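Side-chain contact in beta-glucoside phosphorylase BglX (Unidentified, PDB 5VQE), which probably cleaves beta-glucosides with phosphate, as a beta-glycoside phosphorylase of glycoside hydrolase family 3, and binds a 2-fluoroglucose in its pocket: residues P368-A371 with M372-I375. Numbering follows the deposited sequence.
Sequences PLHA and MERI
Leu369, His370 and Ala371 offer their carbonyl oxygens to the N-H groups of Met372, Glu373 and Arg374, three residues on, in a run of overlapping beta-turns. The Leu369 O to Met372 N bond is 2.9 Å. His370 O takes Glu373 N at 3.2 Å, and Ala371 O takes Arg374 N at 3.1 Å. The turns lie in the surface loop between helix 340-356 and helix 378-391 and pack on helices 69-82 and 122-138.

Ala371 is the buried residue, with its methyl on Ala138. Arg374 bends at chi3 (-65°), which brings its guanidinium back over Ala371. Arg374 NH2 lies 3.3 Å from Ala371 CB. Ala371 O lies 3.7 Å above the guanidinium plane of Arg374, toward its rim, and Ala371 CA lies on the same face. Arg374 NH1 is hydrogen-bonded to Ser134 O, so this end ties the loop to helix 122-138.

On the exposed side, His370 and Glu373 meet obliquely. Their ring and carboxylate planes are 55° apart. Between the two side chains the nearest polar approach, His370 ND1 to Glu373 OE2, is 3.6 Å and is not a hydrogen bond. The CB and CG of Glu373 lie beside His370 O.

Bends at chi2 and chi3 carry the end of Met372 away from residues 368-371, to Arg73 of helix 69-82 and Val139. At its base, Met372 CB rests 3.3 Å from Leu369 O.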
loop_
_atom_site.group_PDB
_atom_site.type_symbol
_atom_site.label_atom_id
_atom_site.label_comp_id
_atom_site.label_asym_id
_atom_site.label_seq_id
_atom_site.Cartn_x
_atom_site.Cartn_y
_atom_site.Cartn_z
ATOM N N PRO A 368 10.901 -11.363 22.493
ATOM C CA PRO A 368 10.172 -12.085 23.544
ATOM C C PRO A 368 8.667 -12.048 23.309
ATOM O O PRO A 368 8.138 -11.127 22.684
ATOM C CB PRO A 368 10.556 -11.335 24.825
ATOM C CG PRO A 368 11.854 -10.672 24.513
ATOM C CD PRO A 368 11.831 -10.362 23.041
ATOM N N LEU A 369 7.980 -13.073 23.828
ATOM C CA LEU A 369 6.522 -13.137 23.741
ATOM C C LEU A 369 5.883 -11.839 24.209
ATOM O O LEU A 369 4.845 -11.429 23.679
ATOM C CB LEU A 369 6.011 -14.314 24.583
ATOM C CG LEU A 369 4.860 -15.209 24.097
ATOM C CD1 LEU A 369 3.512 -14.528 24.261
ATOM C CD2 LEU A 369 5.051 -15.678 22.658
ATOM N N HIS A 370 6.495 -11.191 25.205
ATOM C CA HIS A 370 6.035 -9.907 25.726
ATOM C C HIS A 370 5.782 -8.887 24.617
ATOM O O HIS A 370 4.900 -8.029 24.746
ATOM C CB HIS A 370 7.092 -9.404 26.716
ATOM C CG HIS A 370 6.748 -8.121 27.403
ATOM N ND1 HIS A 370 5.482 -7.577 27.394
ATOM C CD2 HIS A 370 7.515 -7.281 28.139
ATOM C CE1 HIS A 370 5.485 -6.452 28.090
ATOM N NE2 HIS A 370 6.706 -6.251 28.553
ATOM N N ALA A 371 6.539 -8.966 23.518
ATOM C CA ALA A 371 6.394 -7.990 22.441
ATOM C C ALA A 371 5.023 -8.071 21.784
ATOM O O ALA A 371 4.526 -7.068 21.258
ATOM C CB ALA A 371 7.495 -8.196 21.399
ATOM N N MET A 372 4.400 -9.250 21.798
ATOM C CA MET A 372 3.094 -9.418 21.173
ATOM C C MET A 372 2.031 -8.542 21.813
ATOM O O MET A 372 1.009 -8.264 21.173
ATOM C CB MET A 372 2.654 -10.880 21.255
ATOM C CG MET A 372 3.600 -11.852 20.586
ATOM S SD MET A 372 3.549 -11.700 18.803
ATOM C CE MET A 372 2.067 -12.636 18.444
ATOM N N GLU A 373 2.237 -8.113 23.060
ATOM C CA GLU A 373 1.262 -7.262 23.732
ATOM C C GLU A 373 1.148 -5.887 23.094
ATOM O O GLU A 373 0.192 -5.167 23.388
ATOM C CB GLU A 373 1.622 -7.111 25.215
ATOM C CG GLU A 373 1.549 -8.423 25.989
ATOM C CD GLU A 373 1.903 -8.273 27.459
ATOM O OE1 GLU A 373 1.687 -7.179 28.029
ATOM O OE2 GLU A 373 2.403 -9.254 28.047
ATOM N N ARG A 374 2.094 -5.505 22.236
ATOM C CA ARG A 374 1.979 -4.241 21.519
ATOM C C ARG A 374 0.889 -4.284 20.464
ATOM O O ARG A 374 0.397 -3.226 20.054
ATOM C CB ARG A 374 3.305 -3.882 20.845
ATOM C CG ARG A 374 4.489 -3.846 21.778
ATOM C CD ARG A 374 5.671 -3.161 21.132
ATOM N NE ARG A 374 6.201 -3.870 19.965
ATOM C CZ ARG A 374 7.260 -4.677 19.969
ATOM N NH1 ARG A 374 7.666 -5.246 18.833
ATOM N NH2 ARG A 374 7.933 -4.906 21.088
ATOM N N ILE A 375 0.531 -5.475 19.989
ATOM C CA ILE A 375 -0.445 -5.595 18.915
ATOM C C ILE A 375 -1.833 -5.320 19.473
ATOM O O ILE A 375 -2.235 -5.903 20.488
ATOM C CB ILE A 375 -0.363 -6.984 18.267
ATOM C CG1 ILE A 375 1.068 -7.249 17.782
ATOM C CG2 ILE A 375 -1.335 -7.076 17.110
ATOM C CD1 ILE A 375 1.306 -8.642 17.218
#